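Local coordinates for transposon Tn7 transposition protein tnsA (Escherichia coli, PDB 1T0F) that works with TnsB as the Tn7 transposase, cutting the 5' DNA strands at the transposon ends in a magnesium- or manganese-dependent endonuclease reaction, at residues N212-C217 / K250-N255. Residues are numbered along the deposited sequence; the frame is centred on the assembly and turned at random.
Sequences NIINVC and KSFRAN
Asn212 ND2 donates to Arg253 O over 2.7 Å, the shorter of the two hydrogen bonds across this contact. The bond is fairly straight (160° at the hydrogen), and the acceptor lies close to the amide plane of Asn212, while the donor is tilted 16° from the plane of the Arg253 carbonyl. CG lies anti to the backbone N (chi1 173°), and chi2 turns OD1 toward the first turn of helix 213-223, where Asn215 N reaches a lone pair of this oxygen at 3.1 Å and Ile214 N adds a weak bond. Asn212 is therefore the N-cap of that helix and, through its other amide branch, a tie to the loop. An aspartate in its place would probably leave Arg253 O without its side-chain donor and set a carboxylate oxygen against it. The second tie is from backbone to backbone: Ile213 N meets Asn255 O at 3.0 Å, in the carbonyl plane. Both acceptors belong to the short 3-10 turn and its exit, in the loop between strands 244-245 and 261-262, so the turn docks against a helix start in the C-terminal part of TnsA, away from the metal site. Beside the polar bonds, Ile214 CD1 comes to the edge of the Phe252 ring, 4.0 Å from CE1, while Ile213 CG2 approaches the same atom obliquely. Ile214 CG1 lies 3.6 Å from Arg253 CA. Leu232 and Ile235 of helix 230-240 also pack on Phe252, whose ring meets Phe246 edge-to-face.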
ATOM      1  N   ASN A 212     -15.830   4.044  24.828  1.00 31.60           N
ATOM      2  CA  ASN A 212     -16.067   3.654  23.442  1.00 31.40           C
ATOM      3  C   ASN A 212     -16.169   4.890  22.549  1.00 30.71           C
ATOM      4  O   ASN A 212     -16.880   5.842  22.866  1.00 30.57           O
ATOM      5  CB  ASN A 212     -17.347   2.812  23.359  1.00 30.08           C
ATOM      6  CG  ASN A 212     -17.762   2.509  21.936  1.00 29.95           C
ATOM      7  OD1 ASN A 212     -18.449   3.302  21.293  1.00 29.41           O
ATOM      8  ND2 ASN A 212     -17.337   1.358  21.432  1.00 31.74           N
ATOM      9  N   ILE A 213     -15.462   4.862  21.419  1.00 29.70           N
ATOM     10  CA  ILE A 213     -15.439   5.999  20.501  1.00 27.92           C
ATOM     11  C   ILE A 213     -16.794   6.473  19.977  1.00 27.10           C
ATOM     12  O   ILE A 213     -17.019   7.673  19.852  1.00 27.56           O
ATOM     13  CB  ILE A 213     -14.500   5.712  19.289  1.00 27.99           C
ATOM     14  CG1 ILE A 213     -14.425   6.939  18.379  1.00 28.25           C
ATOM     15  CG2 ILE A 213     -15.003   4.519  18.508  1.00 25.03           C
ATOM     16  CD1 ILE A 213     -13.844   8.161  19.048  1.00 27.80           C
ATOM     17  N   ILE A 214     -17.695   5.548  19.660  1.00 26.63           N
ATOM     18  CA  ILE A 214     -19.003   5.943  19.143  1.00 27.14           C
ATOM     19  C   ILE A 214     -19.826   6.631  20.239  1.00 28.42           C
ATOM     20  O   ILE A 214     -20.474   7.651  19.992  1.00 26.62           O
ATOM     21  CB  ILE A 214     -19.783   4.725  18.600  1.00 27.64           C
ATOM     22  CG1 ILE A 214     -18.914   3.954  17.595  1.00 26.65           C
ATOM     23  CG2 ILE A 214     -21.069   5.191  17.933  1.00 26.73           C
ATOM     24  CD1 ILE A 214     -18.422   4.793  16.419  1.00 26.30           C
ATOM     25  N   ASN A 215     -19.790   6.077  21.446  1.00 28.88           N
ATOM     26  CA  ASN A 215     -20.523   6.667  22.564  1.00 30.34           C
ATOM     27  C   ASN A 215     -20.026   8.086  22.810  1.00 30.31           C
ATOM     28  O   ASN A 215     -20.819   9.020  22.934  1.00 30.54           O
ATOM     29  CB  ASN A 215     -20.345   5.831  23.833  1.00 29.15           C
ATOM     30  CG  ASN A 215     -21.053   4.499  23.754  1.00 30.03           C
ATOM     31  OD1 ASN A 215     -21.967   4.319  22.950  1.00 30.28           O
ATOM     32  ND2 ASN A 215     -20.646   3.561  24.600  1.00 29.75           N
ATOM     33  N   VAL A 216     -18.706   8.249  22.860  1.00 30.34           N
ATOM     34  CA  VAL A 216     -18.118   9.561  23.082  1.00 30.20           C
ATOM     35  C   VAL A 216     -18.535  10.573  22.015  1.00 31.19           C
ATOM     36  O   VAL A 216     -18.907  11.701  22.346  1.00 30.22           O
ATOM     37  CB  VAL A 216     -16.574   9.486  23.140  1.00 31.28           C
ATOM     38  CG1 VAL A 216     -15.986  10.889  23.175  1.00 28.77           C
ATOM     39  CG2 VAL A 216     -16.143   8.721  24.379  1.00 31.71           C
ATOM     40  N   CYS A 217     -18.477  10.185  20.743  1.00 29.13           N
ATOM     41  CA  CYS A 217     -18.873  11.101  19.676  1.00 30.03           C
ATOM     42  C   CYS A 217     -20.304  11.594  19.877  1.00 31.68           C
ATOM     43  O   CYS A 217     -20.599  12.771  19.677  1.00 30.93           O
ATOM     44  CB  CYS A 217     -18.768  10.424  18.305  1.00 30.79           C
ATOM     45  SG  CYS A 217     -17.073  10.152  17.745  1.00 31.38           S
ATOM     46  N   LYS A 250      -9.579  -4.142  14.864  1.00 30.04           N
ATOM     47  CA  LYS A 250     -10.781  -4.208  15.680  1.00 31.27           C
ATOM     48  C   LYS A 250     -11.789  -3.319  14.972  1.00 31.11           C
ATOM     49  O   LYS A 250     -11.420  -2.287  14.418  1.00 29.29           O
ATOM     50  CB  LYS A 250     -10.496  -3.670  17.082  1.00 32.89           C
ATOM     51  CG  LYS A 250     -11.681  -3.724  18.032  1.00 38.16           C
ATOM     52  CD  LYS A 250     -11.287  -3.226  19.415  1.00 40.36           C
ATOM     53  CE  LYS A 250     -10.178  -4.080  20.014  1.00 43.40           C
ATOM     54  NZ  LYS A 250      -9.799  -3.627  21.384  1.00 46.18           N
ATOM     55  N   SER A 251     -13.056  -3.724  14.963  1.00 30.75           N
ATOM     56  CA  SER A 251     -14.083  -2.915  14.325  1.00 31.06           C
ATOM     57  C   SER A 251     -13.940  -1.506  14.890  1.00 29.16           C
ATOM     58  O   SER A 251     -13.759  -1.333  16.098  1.00 28.09           O
ATOM     59  CB  SER A 251     -15.472  -3.467  14.652  1.00 34.31           C
ATOM     60  OG  SER A 251     -16.479  -2.737  13.972  1.00 41.99           O
ATOM     61  N   PHE A 252     -14.006  -0.500  14.024  1.00 25.95           N
ATOM     62  CA  PHE A 252     -13.869   0.878  14.480  1.00 24.62           C
ATOM     63  C   PHE A 252     -14.882   1.191  15.580  1.00 25.03           C
ATOM     64  O   PHE A 252     -14.541   1.815  16.578  1.00 23.81           O
ATOM     65  CB  PHE A 252     -14.047   1.847  13.300  1.00 23.74           C
ATOM     66  CG  PHE A 252     -13.938   3.302  13.680  1.00 24.62           C
ATOM     67  CD1 PHE A 252     -15.032   3.979  14.222  1.00 24.23           C
ATOM     68  CD2 PHE A 252     -12.735   3.989  13.519  1.00 24.98           C
ATOM     69  CE1 PHE A 252     -14.931   5.322  14.601  1.00 24.87           C
ATOM     70  CE2 PHE A 252     -12.618   5.331  13.896  1.00 28.06           C
ATOM     71  CZ  PHE A 252     -13.724   5.999  14.440  1.00 25.14           C
ATOM     72  N   ARG A 253     -16.118   0.736  15.406  1.00 26.06           N
ATOM     73  CA  ARG A 253     -17.170   1.005  16.390  1.00 27.77           C
ATOM     74  C   ARG A 253     -16.840   0.415  17.759  1.00 28.21           C
ATOM     75  O   ARG A 253     -17.415   0.819  18.771  1.00 31.37           O
ATOM     76  CB  ARG A 253     -18.501   0.428  15.903  1.00 29.52           C
ATOM     77  CG  ARG A 253     -18.604  -1.072  16.098  1.00 32.55           C
ATOM     78  CD  ARG A 253     -19.866  -1.631  15.491  1.00 37.46           C
ATOM     79  NE  ARG A 253     -19.833  -1.547  14.036  1.00 40.61           N
ATOM     80  CZ  ARG A 253     -20.751  -2.081  13.242  1.00 43.02           C
ATOM     81  NH1 ARG A 253     -21.777  -2.738  13.767  1.00 43.00           N
ATOM     82  NH2 ARG A 253     -20.640  -1.962  11.925  1.00 43.10           N
ATOM     83  N   ALA A 254     -15.915  -0.539  17.786  1.00 28.62           N
ATOM     84  CA  ALA A 254     -15.508  -1.198  19.022  1.00 28.99           C
ATOM     85  C   ALA A 254     -14.240  -0.594  19.633  1.00 28.29           C
ATOM     86  O   ALA A 254     -13.818  -0.981  20.721  1.00 29.65           O
ATOM     87  CB  ALA A 254     -15.306  -2.685  18.763  1.00 29.49           C
ATOM     88  N   ASN A 255     -13.625   0.351  18.930  1.00 28.04           N
ATOM     89  CA  ASN A 255     -12.412   0.984  19.440  1.00 26.07           C
ATOM     90  C   ASN A 255     -12.721   1.895  20.622  1.00 27.69           C
ATOM     91  O   ASN A 255     -13.769   2.530  20.661  1.00 26.47           O
ATOM     92  CB  ASN A 255     -11.751   1.843  18.353  1.00 26.38           C
ATOM     93  CG  ASN A 255     -10.762   1.071  17.503  1.00 24.90           C
ATOM     94  OD1 ASN A 255      -9.595   1.445  17.409  1.00 24.77           O
ATOM     95  ND2 ASN A 255     -11.224   0.004  16.870  1.00 24.98           N
TER